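Local structure of alginase (Pseudoalteromonas, 4Q8K) at residues N185-E190 against S342-F347; E209-V214 against T358-S363; E272-G277 against N303-P308. The protein cleaves alginate by β-elimination, acting as a bacterial lyase of polysaccharide lyase family 18. One frame throughout, in Å; residues are numbered along the deposited sequence.

Contact 1: residues N185-E190 against S342-F347; sequences NGWRHE and SFKNCF. With SO4 (sulfate ion), chain D.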
ATOM      1  N   ASN A 185       9.691  -1.342  -7.945  1.00 30.72           N
ATOM      2  CA  ASN A 185      10.847  -0.732  -7.342  1.00 31.67           C
ATOM      3  C   ASN A 185      11.006  -1.274  -5.926  1.00 28.46           C
ATOM      4  O   ASN A 185      11.196  -0.573  -4.980  1.00 28.80           O
ATOM      5  CB  ASN A 185      10.780   0.814  -7.437  1.00 37.41           C
ATOM      6  CG  ASN A 185       9.359   1.323  -7.657  1.00 37.77           C
ATOM      7  OD1 ASN A 185       8.519   1.170  -6.787  1.00 45.04           O
ATOM      8  ND2 ASN A 185       9.056   1.761  -8.879  1.00 32.87           N
ATOM      9  N   GLY A 186      10.897  -2.576  -5.820  1.00 25.49           N
ATOM     10  CA  GLY A 186      11.027  -3.225  -4.535  1.00 25.18           C
ATOM     11  C   GLY A 186      10.491  -4.636  -4.567  1.00 24.87           C
ATOM     12  O   GLY A 186      10.493  -5.291  -5.612  1.00 25.26           O
ATOM     13  N   TRP A 187      10.043  -5.100  -3.412  1.00 21.17           N
ATOM     14  CA  TRP A 187       9.433  -6.416  -3.286  1.00 23.28           C
ATOM     15  C   TRP A 187       8.031  -6.215  -2.766  1.00 21.50           C
ATOM     16  O   TRP A 187       7.813  -5.341  -1.933  1.00 20.98           O
ATOM     17  CB  TRP A 187      10.193  -7.255  -2.275  1.00 23.49           C
ATOM     18  CG  TRP A 187      11.325  -8.034  -2.853  1.00 22.05           C
ATOM     19  CD1 TRP A 187      11.560  -8.294  -4.177  1.00 23.99           C
ATOM     20  CD2 TRP A 187      12.392  -8.636  -2.127  1.00 24.72           C
ATOM     21  NE1 TRP A 187      12.708  -9.046  -4.313  1.00 24.12           N
ATOM     22  CE2 TRP A 187      13.228  -9.277  -3.067  1.00 25.58           C
ATOM     23  CE3 TRP A 187      12.708  -8.722  -0.769  1.00 24.90           C
ATOM     24  CZ2 TRP A 187      14.376  -9.964  -2.691  1.00 25.41           C
ATOM     25  CZ3 TRP A 187      13.839  -9.418  -0.394  1.00 26.57           C
ATOM     26  CH2 TRP A 187      14.658 -10.035  -1.354  1.00 27.58           C
ATOM     27  N   ARG A 188       7.082  -7.020  -3.234  1.00 21.55           N
ATOM     28  CA  ARG A 188       5.712  -6.883  -2.746  1.00 21.96           C
ATOM     29  C   ARG A 188       5.070  -8.193  -2.314  1.00 23.43           C
ATOM     30  O   ARG A 188       5.466  -9.288  -2.742  1.00 22.92           O
ATOM     31  CB  ARG A 188       4.814  -6.186  -3.777  1.00 19.61           C
ATOM     32  CG  ARG A 188       4.321  -7.113  -4.881  1.00 22.78           C
ATOM     33  CD  ARG A 188       3.632  -6.353  -5.991  1.00 20.83           C
ATOM     34  NE  ARG A 188       4.507  -5.358  -6.600  1.00 24.05           N
ATOM     35  CZ  ARG A 188       4.172  -4.584  -7.624  1.00 25.71           C
ATOM     36  NH1 ARG A 188       2.960  -4.667  -8.167  1.00 27.04           N
ATOM     37  NH2 ARG A 188       5.052  -3.717  -8.108  1.00 25.57           N
ATOM     38  N   HIS A 189       4.065  -8.051  -1.458  1.00 22.49           N
ATOM     39  CA  HIS A 189       3.160  -9.130  -1.094  1.00 21.59           C
ATOM     40  C   HIS A 189       1.803  -8.441  -1.010  1.00 20.12           C
ATOM     41  O   HIS A 189       1.563  -7.668  -0.087  1.00 21.32           O
ATOM     42  CB  HIS A 189       3.539  -9.707   0.252  1.00 20.62           C
ATOM     43  CG  HIS A 189       3.096 -11.123   0.447  1.00 22.24           C
ATOM     44  ND1 HIS A 189       3.177 -11.763   1.659  1.00 22.96           N
ATOM     45  CD2 HIS A 189       2.559 -12.014  -0.422  1.00 24.77           C
ATOM     46  CE1 HIS A 189       2.724 -13.004   1.532  1.00 29.11           C
ATOM     47  NE2 HIS A 189       2.347 -13.179   0.280  1.00 24.83           N
ATOM     48  N   GLU A 190       0.927  -8.706  -1.977  1.00 22.50           N
ATOM     49  CA  GLU A 190      -0.169  -7.791  -2.256  1.00 24.10           C
ATOM     50  C   GLU A 190      -1.336  -8.475  -2.964  1.00 24.95           C
ATOM     51  O   GLU A 190      -1.145  -9.445  -3.713  1.00 24.96           O
ATOM     52  CB  GLU A 190       0.401  -6.702  -3.160  1.00 22.23           C
ATOM     53  CG  GLU A 190      -0.488  -5.546  -3.513  1.00 23.64           C
ATOM     54  CD  GLU A 190       0.270  -4.541  -4.354  1.00 23.62           C
ATOM     55  OE1 GLU A 190       0.432  -4.769  -5.576  1.00 23.06           O
ATOM     56  OE2 GLU A 190       0.727  -3.534  -3.785  1.00 26.75           O
ATOM     57  N   SER A 342      18.837  -7.601  -7.130  1.00 25.87           N
ATOM     58  CA  SER A 342      19.195  -6.216  -6.830  1.00 28.67           C
ATOM     59  C   SER A 342      18.435  -5.705  -5.601  1.00 29.63           C
ATOM     60  O   SER A 342      18.998  -5.005  -4.757  1.00 28.48           O
ATOM     61  CB  SER A 342      19.002  -5.286  -8.033  1.00 27.73           C
ATOM     62  OG  SER A 342      17.631  -4.994  -8.265  1.00 25.02           O
ATOM     63  N   PHE A 343      17.161  -6.069  -5.485  1.00 28.28           N
ATOM     64  CA  PHE A 343      16.366  -5.620  -4.345  1.00 22.70           C
ATOM     65  C   PHE A 343      16.749  -6.366  -3.080  1.00 24.30           C
ATOM     66  O   PHE A 343      16.771  -5.803  -1.987  1.00 24.62           O
ATOM     67  CB  PHE A 343      14.863  -5.750  -4.648  1.00 23.93           C
ATOM     68  CG  PHE A 343      14.428  -4.931  -5.823  1.00 24.70           C
ATOM     69  CD1 PHE A 343      14.755  -3.584  -5.899  1.00 24.44           C
ATOM     70  CD2 PHE A 343      13.735  -5.510  -6.876  1.00 25.48           C
ATOM     71  CE1 PHE A 343      14.382  -2.822  -6.981  1.00 26.23           C
ATOM     72  CE2 PHE A 343      13.361  -4.759  -7.964  1.00 25.92           C
ATOM     73  CZ  PHE A 343      13.679  -3.406  -8.020  1.00 29.46           C
ATOM     74  N   LYS A 344      17.065  -7.626  -3.243  1.00 25.08           N
ATOM     75  CA  LYS A 344      17.652  -8.368  -2.175  1.00 23.68           C
ATOM     76  C   LYS A 344      18.799  -7.622  -1.531  1.00 25.81           C
ATOM     77  O   LYS A 344      18.854  -7.491  -0.364  1.00 26.23           O
ATOM     78  CB  LYS A 344      18.184  -9.689  -2.696  1.00 24.74           C
ATOM     79  CG  LYS A 344      18.710 -10.553  -1.594  1.00 32.16           C
ATOM     80  CD  LYS A 344      19.330 -11.838  -2.107  1.00 32.10           C
ATOM     81  CE  LYS A 344      19.726 -12.694  -0.944  1.00 38.33           C
ATOM     82  NZ  LYS A 344      21.059 -12.266  -0.536  1.00 46.25           N
ATOM     83  N   ASN A 345      19.738  -7.212  -2.337  1.00 26.32           N
ATOM     84  CA  ASN A 345      20.927  -6.522  -1.855  1.00 28.26           C
ATOM     85  C   ASN A 345      20.584  -5.158  -1.288  1.00 27.02           C
ATOM     86  O   ASN A 345      21.128  -4.753  -0.265  1.00 28.62           O
ATOM     87  CB  ASN A 345      21.965  -6.380  -2.962  1.00 28.20           C
ATOM     88  CG  ASN A 345      22.616  -7.706  -3.320  1.00 31.12           C
ATOM     89  OD1 ASN A 345      22.451  -8.701  -2.618  1.00 34.96           O
ATOM     90  ND2 ASN A 345      23.353  -7.724  -4.417  1.00 34.42           N
ATOM     91  N   CYS A 346      19.665  -4.456  -1.946  1.00 23.97           N
ATOM     92  CA  CYS A 346      19.222  -3.164  -1.431  1.00 25.88           C
ATOM     93  C   CYS A 346      18.663  -3.274  -0.012  1.00 26.49           C
ATOM     94  O   CYS A 346      19.061  -2.524   0.876  1.00 25.59           O
ATOM     95  CB  CYS A 346      18.179  -2.566  -2.362  1.00 23.90           C
ATOM     96  SG  CYS A 346      18.854  -1.955  -3.895  1.00 26.21           S
ATOM     97  N   PHE A 347      17.740  -4.205   0.207  1.00 25.15           N
ATOM     98  CA  PHE A 347      17.114  -4.326   1.518  1.00 25.01           C
ATOM     99  C   PHE A 347      18.114  -4.758   2.583  1.00 24.53           C
ATOM    100  O   PHE A 347      18.010  -4.356   3.739  1.00 25.75           O
ATOM    101  CB  PHE A 347      15.868  -5.221   1.473  1.00 23.49           C
ATOM    102  CG  PHE A 347      14.737  -4.623   0.680  1.00 23.37           C
ATOM    103  CD1 PHE A 347      14.298  -3.335   0.951  1.00 20.47           C
ATOM    104  CD2 PHE A 347      14.137  -5.333  -0.355  1.00 23.15           C
ATOM    105  CE1 PHE A 347      13.264  -2.772   0.215  1.00 23.71           C
ATOM    106  CE2 PHE A 347      13.112  -4.783  -1.091  1.00 23.29           C
ATOM    107  CZ  PHE A 347      12.667  -3.499  -0.805  1.00 22.64           C
TER
HETATM  108  S   SO4 D 503       3.573  -2.266 -11.390  1.00 33.99           S
HETATM  109  O1  SO4 D 503       3.430  -2.521 -12.826  1.00 36.73           O
HETATM  110  O2  SO4 D 503       3.138  -0.895 -11.113  1.00 34.61           O
HETATM  111  O3  SO4 D 503       2.765  -3.235 -10.654  1.00 35.97           O
HETATM  112  O4  SO4 D 503       4.973  -2.408 -11.016  1.00 36.56           O
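F343 turns one face of its ring to the backbone of G186, whose CA stands 4.0 Å from the ring centroid and only 10° off the ring normal; the OG of S342 lies over the opposite face. At the backbone angles of G186 a CB would collide with the carbonyl O of N185. The CB of F343 also sits over the indole of W187, 4.1 Å from the centroid of its five-membered ring. K344 follows alongside, its CA 3.5 Å from W187 CH2, before its chain leads away to a salt bridge with E348. One turn on, F347 meets the indole obliquely, its CD2 3.7 Å from W187 CE3 and the ring planes 44° apart. The indole is held at NE1 by S340 OG, and an alanine in place of W187 would probably leave F343 CB and F347 without their aromatic partner. R188 takes no part in the helix contact; its NH1 and NH2 donate to a sulfate, probably picked up from the crystallisation solution, and NH1 also forms a salt bridge with E157. The axis of 342-347 runs at 96° to that of 186-190; P174 and L175 of helix 174-177 also pack on W187, L323 of strand 321-324 touches F347, and the C334-C346 disulfide ties helix 340-349 back.

Contact 2: residues E209-V214 against T358-S363; sequences EATVKV and TMTNVS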
ATOM      1  N   GLU A 209     -11.698  -1.395   4.460  1.00 20.98           N
ATOM      2  CA  GLU A 209     -11.357  -1.093   5.836  1.00 22.99           C
ATOM      3  C   GLU A 209     -10.567  -2.249   6.419  1.00 24.69           C
ATOM      4  O   GLU A 209     -10.845  -3.409   6.117  1.00 24.99           O
ATOM      5  CB  GLU A 209     -12.609  -0.824   6.678  1.00 27.15           C
ATOM      6  CG  GLU A 209     -12.292  -0.360   8.099  1.00 29.61           C
ATOM      7  CD  GLU A 209     -13.439   0.384   8.765  1.00 36.07           C
ATOM      8  OE1 GLU A 209     -14.556   0.416   8.205  1.00 38.69           O
ATOM      9  OE2 GLU A 209     -13.210   0.951   9.855  1.00 40.94           O
ATOM     10  N   ALA A 210      -9.578  -1.921   7.241  1.00 18.80           N
ATOM     11  CA  ALA A 210      -8.769  -2.923   7.904  1.00 20.52           C
ATOM     12  C   ALA A 210      -8.149  -2.357   9.174  1.00 20.80           C
ATOM     13  O   ALA A 210      -7.890  -1.152   9.280  1.00 22.01           O
ATOM     14  CB  ALA A 210      -7.689  -3.430   6.964  1.00 19.37           C
ATOM     15  N   THR A 211      -7.962  -3.233  10.150  1.00 21.38           N
ATOM     16  CA  THR A 211      -7.137  -2.966  11.312  1.00 20.37           C
ATOM     17  C   THR A 211      -5.724  -3.411  10.931  1.00 22.37           C
ATOM     18  O   THR A 211      -5.493  -4.583  10.591  1.00 21.74           O
ATOM     19  CB  THR A 211      -7.653  -3.759  12.527  1.00 24.17           C
ATOM     20  OG1 THR A 211      -8.938  -3.250  12.908  1.00 27.72           O
ATOM     21  CG2 THR A 211      -6.705  -3.660  13.710  1.00 24.64           C
ATOM     22  N   VAL A 212      -4.788  -2.466  10.957  1.00 22.51           N
ATOM     23  CA  VAL A 212      -3.461  -2.691  10.409  1.00 19.04           C
ATOM     24  C   VAL A 212      -2.368  -2.589  11.460  1.00 22.11           C
ATOM     25  O   VAL A 212      -2.177  -1.537  12.070  1.00 22.38           O
ATOM     26  CB  VAL A 212      -3.132  -1.667   9.284  1.00 20.80           C
ATOM     27  CG1 VAL A 212      -1.771  -1.981   8.659  1.00 19.93           C
ATOM     28  CG2 VAL A 212      -4.213  -1.649   8.222  1.00 18.73           C
ATOM     29  N   LYS A 213      -1.636  -3.682  11.650  1.00 22.72           N
ATOM     30  CA  LYS A 213      -0.466  -3.665  12.526  1.00 23.78           C
ATOM     31  C   LYS A 213       0.783  -3.693  11.655  1.00 23.55           C
ATOM     32  O   LYS A 213       0.853  -4.448  10.688  1.00 21.50           O
ATOM     33  CB  LYS A 213      -0.498  -4.851  13.493  1.00 27.52           C
ATOM     34  CG  LYS A 213       0.705  -4.958  14.420  1.00 29.43           C
ATOM     35  CD  LYS A 213       0.592  -6.186  15.328  1.00 32.07           C
ATOM     36  CE  LYS A 213       1.861  -6.389  16.153  1.00 38.27           C
ATOM     37  NZ  LYS A 213       1.766  -7.534  17.112  1.00 47.78           N
ATOM     38  N   VAL A 214       1.763  -2.856  11.975  1.00 21.60           N
ATOM     39  CA  VAL A 214       2.974  -2.802  11.170  1.00 21.29           C
ATOM     40  C   VAL A 214       4.190  -3.050  12.044  1.00 23.54           C
ATOM     41  O   VAL A 214       4.360  -2.409  13.073  1.00 23.67           O
ATOM     42  CB  VAL A 214       3.123  -1.443  10.436  1.00 22.42           C
ATOM     43  CG1 VAL A 214       4.386  -1.432   9.597  1.00 22.19           C
ATOM     44  CG2 VAL A 214       1.900  -1.157   9.556  1.00 20.36           C
ATOM     45  N   THR A 358       0.174  -6.800   9.138  1.00 22.14           N
ATOM     46  CA  THR A 358      -0.869  -7.734   9.548  1.00 21.52           C
ATOM     47  C   THR A 358      -2.218  -7.034   9.492  1.00 25.83           C
ATOM     48  O   THR A 358      -2.399  -5.989  10.110  1.00 23.66           O
ATOM     49  CB  THR A 358      -0.632  -8.245  10.979  1.00 28.15           C
ATOM     50  OG1 THR A 358       0.643  -8.894  11.053  1.00 28.70           O
ATOM     51  CG2 THR A 358      -1.710  -9.238  11.384  1.00 29.29           C
ATOM     52  N   MET A 359      -3.159  -7.605   8.750  1.00 22.03           N
ATOM     53  CA  MET A 359      -4.467  -6.982   8.619  1.00 24.70           C
ATOM     54  C   MET A 359      -5.565  -7.876   9.162  1.00 25.69           C
ATOM     55  O   MET A 359      -5.649  -9.047   8.809  1.00 26.70           O
ATOM     56  CB  MET A 359      -4.748  -6.632   7.158  1.00 22.27           C
ATOM     57  CG  MET A 359      -3.881  -5.526   6.632  1.00 22.18           C
ATOM     58  SD  MET A 359      -4.420  -4.926   5.038  1.00 21.37           S
ATOM     59  CE  MET A 359      -2.996  -3.957   4.541  1.00 23.57           C
ATOM     60  N   THR A 360      -6.391  -7.304  10.034  1.00 23.33           N
ATOM     61  CA  THR A 360      -7.509  -7.992  10.652  1.00 25.67           C
ATOM     62  C   THR A 360      -8.756  -7.119  10.515  1.00 29.07           C
ATOM     63  O   THR A 360      -8.674  -5.968  10.062  1.00 24.07           O
ATOM     64  CB  THR A 360      -7.248  -8.244  12.145  1.00 26.55           C
ATOM     65  OG1 THR A 360      -6.847  -7.018  12.771  1.00 25.85           O
ATOM     66  CG2 THR A 360      -6.144  -9.300  12.337  1.00 27.54           C
ATOM     67  N   ASN A 361      -9.908  -7.663  10.909  1.00 28.95           N
ATOM     68  CA  ASN A 361     -11.175  -6.948  10.769  1.00 28.98           C
ATOM     69  C   ASN A 361     -11.262  -6.296   9.400  1.00 27.43           C
ATOM     70  O   ASN A 361     -11.490  -5.092   9.282  1.00 26.47           O
ATOM     71  CB  ASN A 361     -11.317  -5.873  11.842  1.00 28.17           C
ATOM     72  CG  ASN A 361     -11.221  -6.427  13.243  1.00 32.99           C
ATOM     73  OD1 ASN A 361     -10.633  -5.801  14.128  1.00 37.71           O
ATOM     74  ND2 ASN A 361     -11.790  -7.608  13.457  1.00 34.38           N
ATOM     75  N   VAL A 362     -11.064  -7.096   8.365  1.00 23.56           N
ATOM     76  CA  VAL A 362     -11.006  -6.580   7.015  1.00 25.72           C
ATOM     77  C   VAL A 362     -12.375  -6.620   6.349  1.00 28.68           C
ATOM     78  O   VAL A 362     -13.104  -7.603   6.477  1.00 29.26           O
ATOM     79  CB  VAL A 362     -10.016  -7.395   6.179  1.00 23.08           C
ATOM     80  CG1 VAL A 362      -9.903  -6.833   4.771  1.00 24.57           C
ATOM     81  CG2 VAL A 362      -8.657  -7.411   6.872  1.00 21.78           C
ATOM     82  N   SER A 363     -12.723  -5.549   5.647  1.00 25.40           N
ATOM     83  CA  SER A 363     -13.901  -5.566   4.788  1.00 27.56           C
ATOM     84  C   SER A 363     -13.627  -4.893   3.449  1.00 25.33           C
ATOM     85  O   SER A 363     -12.799  -3.995   3.339  1.00 23.35           O
ATOM     86  CB  SER A 363     -15.113  -4.939   5.487  1.00 29.79           C
ATOM     87  OG  SER A 363     -14.846  -3.602   5.855  1.00 28.42           O
TER
HETATM   88  O   HOH W   1      -4.195  -6.252  12.461  1.00 27.49           O
HETATM   89  O   HOH W   2     -11.006  -2.498  10.863  1.00 34.58           O
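The flat groups that meet between E209-V214 and T358-S363 are peptide units, joined by three antiparallel hydrogen-bonded pairs, E209-S363, T211-T360 and K213-T358, with K213 N 2.9 Å from T358 O. Between the first two pairs the register slips by one residue, a beta bulge, where N361 (phi 44°, psi 54°) turns the chain through a corner and A210 CA comes near the carbonyls of both T360 and N361.

One face of the sheet carries E209, T211, K213, T358, T360 and S363. Here T360 OG1, placed by chi1 51° between backbone N and carbonyl carbon, comes 3.4 Å from T211 CB, and a water links it to T211 O. A second water joins T211 OG1 to N361 O, while the carboxylate of E209 turns to N286. On the V212 and M359 face, V212 CG2 is 4.2 Å from M359 CG; at the bulge A210 CB touches M359 SD at 4.1 Å. F208 and F172 pack on M359, and F285 on V212. The main chain supplies most of the direct polar grip, with hydroxyls and water on one face and an apolar layer on the other, consistent with a sandwich strand whose inner face is core.

Contact 3: residues E272-G277 against N303-P308; sequences EKFALG and NSFGIP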
ATOM      1  N   GLU A 272      -1.461  15.285  -4.352  1.00 19.09           N
ATOM      2  CA  GLU A 272      -1.577  16.004  -3.095  1.00 19.68           C
ATOM      3  C   GLU A 272      -1.297  15.027  -1.969  1.00 20.42           C
ATOM      4  O   GLU A 272      -1.850  13.931  -1.945  1.00 19.29           O
ATOM      5  CB  GLU A 272      -2.985  16.603  -2.958  1.00 19.24           C
ATOM      6  CG  GLU A 272      -3.326  17.555  -4.092  1.00 20.37           C
ATOM      7  CD  GLU A 272      -4.687  18.240  -3.944  1.00 23.55           C
ATOM      8  OE1 GLU A 272      -5.195  18.382  -2.807  1.00 22.44           O
ATOM      9  OE2 GLU A 272      -5.242  18.641  -4.987  1.00 26.09           O
ATOM     10  N   LYS A 273      -0.426  15.413  -1.046  1.00 18.53           N
ATOM     11  CA  LYS A 273      -0.077  14.548   0.070  1.00 17.38           C
ATOM     12  C   LYS A 273      -0.599  15.088   1.389  1.00 21.21           C
ATOM     13  O   LYS A 273      -0.793  16.303   1.544  1.00 24.45           O
ATOM     14  CB  LYS A 273       1.434  14.337   0.129  1.00 22.30           C
ATOM     15  CG  LYS A 273       2.234  15.542   0.626  1.00 21.24           C
ATOM     16  CD  LYS A 273       3.721  15.293   0.343  1.00 22.62           C
ATOM     17  CE  LYS A 273       4.644  16.003   1.318  1.00 27.71           C
ATOM     18  NZ  LYS A 273       6.080  15.820   0.908  1.00 27.24           N
ATOM     19  N   PHE A 274      -0.845  14.178   2.326  1.00 20.18           N
ATOM     20  CA  PHE A 274      -1.491  14.527   3.583  1.00 21.58           C
ATOM     21  C   PHE A 274      -1.075  13.569   4.683  1.00 19.99           C
ATOM     22  O   PHE A 274      -1.209  12.354   4.540  1.00 19.17           O
ATOM     23  CB  PHE A 274      -3.006  14.468   3.406  1.00 19.37           C
ATOM     24  CG  PHE A 274      -3.774  15.213   4.462  1.00 25.93           C
ATOM     25  CD1 PHE A 274      -4.110  14.602   5.658  1.00 26.20           C
ATOM     26  CD2 PHE A 274      -4.190  16.518   4.239  1.00 27.74           C
ATOM     27  CE1 PHE A 274      -4.840  15.287   6.628  1.00 23.73           C
ATOM     28  CE2 PHE A 274      -4.920  17.211   5.212  1.00 30.61           C
ATOM     29  CZ  PHE A 274      -5.244  16.588   6.407  1.00 27.67           C
ATOM     30  N   ALA A 275      -0.578  14.116   5.788  1.00 19.17           N
ATOM     31  CA  ALA A 275      -0.181  13.294   6.923  1.00 22.57           C
ATOM     32  C   ALA A 275      -1.384  12.836   7.752  1.00 21.55           C
ATOM     33  O   ALA A 275      -2.222  13.649   8.148  1.00 21.89           O
ATOM     34  CB  ALA A 275       0.832  14.037   7.803  1.00 22.99           C
ATOM     35  N   LEU A 276      -1.447  11.533   8.022  1.00 20.54           N
ATOM     36  CA  LEU A 276      -2.541  10.966   8.806  1.00 19.04           C
ATOM     37  C   LEU A 276      -2.136  10.674  10.245  1.00 20.51           C
ATOM     38  O   LEU A 276      -2.911  10.866  11.166  1.00 20.99           O
ATOM     39  CB  LEU A 276      -3.066   9.693   8.120  1.00 20.61           C
ATOM     40  CG  LEU A 276      -3.586   9.990   6.706  1.00 19.50           C
ATOM     41  CD1 LEU A 276      -3.754   8.707   5.900  1.00 24.28           C
ATOM     42  CD2 LEU A 276      -4.892  10.810   6.755  1.00 24.02           C
ATOM     43  N   GLY A 277      -0.917  10.195  10.448  1.00 21.84           N
ATOM     44  CA  GLY A 277      -0.466   9.891  11.791  1.00 21.06           C
ATOM     45  C   GLY A 277       0.963   9.404  11.810  1.00 23.64           C
ATOM     46  O   GLY A 277       1.652   9.473  10.797  1.00 20.82           O
ATOM     47  N   ASN A 303      -7.998  10.800  11.515  1.00 19.21           N
ATOM     48  CA  ASN A 303      -7.791  11.878  10.562  1.00 19.32           C
ATOM     49  C   ASN A 303      -8.229  11.472   9.169  1.00 19.97           C
ATOM     50  O   ASN A 303      -7.916  10.372   8.711  1.00 18.70           O
ATOM     51  CB  ASN A 303      -6.312  12.289  10.520  1.00 18.77           C
ATOM     52  CG  ASN A 303      -5.863  12.991  11.789  1.00 23.47           C
ATOM     53  OD1 ASN A 303      -4.785  12.708  12.327  1.00 26.84           O
ATOM     54  ND2 ASN A 303      -6.680  13.914  12.270  1.00 20.35           N
ATOM     55  N   SER A 304      -8.956  12.356   8.492  1.00 16.97           N
ATOM     56  CA  SER A 304      -9.431  12.070   7.142  1.00 17.77           C
ATOM     57  C   SER A 304      -8.983  13.117   6.140  1.00 18.28           C
ATOM     58  O   SER A 304      -8.892  14.304   6.458  1.00 19.71           O
ATOM     59  CB  SER A 304     -10.957  11.976   7.096  1.00 20.69           C
ATOM     60  OG  SER A 304     -11.458  11.046   8.033  1.00 21.58           O
ATOM     61  N   PHE A 305      -8.710  12.655   4.927  1.00 18.98           N
ATOM     62  CA  PHE A 305      -8.430  13.521   3.798  1.00 20.49           C
ATOM     63  C   PHE A 305      -8.978  12.852   2.544  1.00 20.76           C
ATOM     64  O   PHE A 305      -8.862  11.634   2.389  1.00 22.16           O
ATOM     65  CB  PHE A 305      -6.916  13.754   3.669  1.00 21.54           C
ATOM     66  CG  PHE A 305      -6.526  14.591   2.478  1.00 26.28           C
ATOM     67  CD1 PHE A 305      -6.851  15.934   2.424  1.00 29.31           C
ATOM     68  CD2 PHE A 305      -5.831  14.032   1.414  1.00 25.36           C
ATOM     69  CE1 PHE A 305      -6.499  16.706   1.330  1.00 28.74           C
ATOM     70  CE2 PHE A 305      -5.474  14.802   0.313  1.00 24.88           C
ATOM     71  CZ  PHE A 305      -5.796  16.138   0.274  1.00 28.77           C
ATOM     72  N   GLY A 306      -9.565  13.650   1.656  1.00 18.96           N
ATOM     73  CA  GLY A 306     -10.079  13.153   0.395  1.00 18.60           C
ATOM     74  C   GLY A 306     -10.291  14.248  -0.634  1.00 18.10           C
ATOM     75  O   GLY A 306     -10.595  15.386  -0.268  1.00 21.16           O
ATOM     76  N   ILE A 307     -10.143  13.894  -1.911  1.00 18.81           N
ATOM     77  CA  ILE A 307     -10.390  14.795  -3.035  1.00 18.67           C
ATOM     78  C   ILE A 307     -10.897  14.018  -4.247  1.00 18.18           C
ATOM     79  O   ILE A 307     -10.766  12.794  -4.306  1.00 21.32           O
ATOM     80  CB  ILE A 307      -9.101  15.519  -3.497  1.00 20.92           C
ATOM     81  CG1 ILE A 307      -8.083  14.498  -4.017  1.00 22.20           C
ATOM     82  CG2 ILE A 307      -8.529  16.391  -2.384  1.00 22.00           C
ATOM     83  CD1 ILE A 307      -6.796  15.117  -4.481  1.00 21.75           C
ATOM     84  N   PRO A 308     -11.474  14.728  -5.226  1.00 21.03           N
ATOM     85  CA  PRO A 308     -11.724  14.071  -6.512  1.00 21.86           C
ATOM     86  C   PRO A 308     -10.375  13.741  -7.136  1.00 22.44           C
ATOM     87  O   PRO A 308      -9.453  14.545  -7.032  1.00 22.90           O
ATOM     88  CB  PRO A 308     -12.444  15.151  -7.330  1.00 22.75           C
ATOM     89  CG  PRO A 308     -13.031  16.097  -6.297  1.00 21.62           C
ATOM     90  CD  PRO A 308     -12.011  16.102  -5.185  1.00 23.01           C
TER
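F274 and F305 lie on strands that run antiparallel at 158° but do not pair through their backbones: the axes approach no closer than 7.2 Å, and the CA separation narrows from 8.9 Å at E272-I307 to 5.6 Å at L276-N303. Side chains fill the difference. The phenyl rings of F274 and F305 are nearly parallel, their planes 7° apart and their centroids 4.4 Å from each other, but displaced so far along their planes that little of one ring covers the other. Each covers the other's inner end instead: F305 CB sits over the F274 ring, 3.7 Å from its centroid, and F274 CB lies over the F305 ring. Both side chains carry CG anti to the backbone N (chi1 177° for F305), which sends each ring across the gap past the other. The packing is tight, with F274 CD2 3.3 Å from F305 CD1.

Strand 271-280 pairs with 257-265 in one sheet, and 303-308 is the outermost strand of the other, so the interlocked rings join the margins of the two sheets of a β-sandwich, in keeping with the jelly-roll architecture of such alginate lyases. V262 and L264 of strand 257-265 back them, F274 lying on V262 and F305 on L264.

At one end E272 reaches across: its OE1 meets the edge of the F305 ring near its plane, 3.9 Å from CZ, and its CD is 3.8 Å from I307 CD1. At the other end L276 CD2 approaches the carbonyl O of N303, while L276 and G277 together face V260 as a classic beta bulge.

From the N terminus, the chain first lays down 185-190, which meets helix 340-349 about 150 residues later, closing contact 1. Next comes 209-214, whose partner 358-363 arrives only after that closure, so contacts 1 and 2 cross. Contact 3, between 272-277 and 303-308, closes a short loop nested inside both. Contact 1 sets the late helix against a strand of one sheet, and contact 2 pairs two strands within the other. Contact 3 bridges margins of both sheets, sharing one with each of its companions. Contacts 1 and 3 lie on opposite sides of the chain's centre, their centres about 27 Å apart.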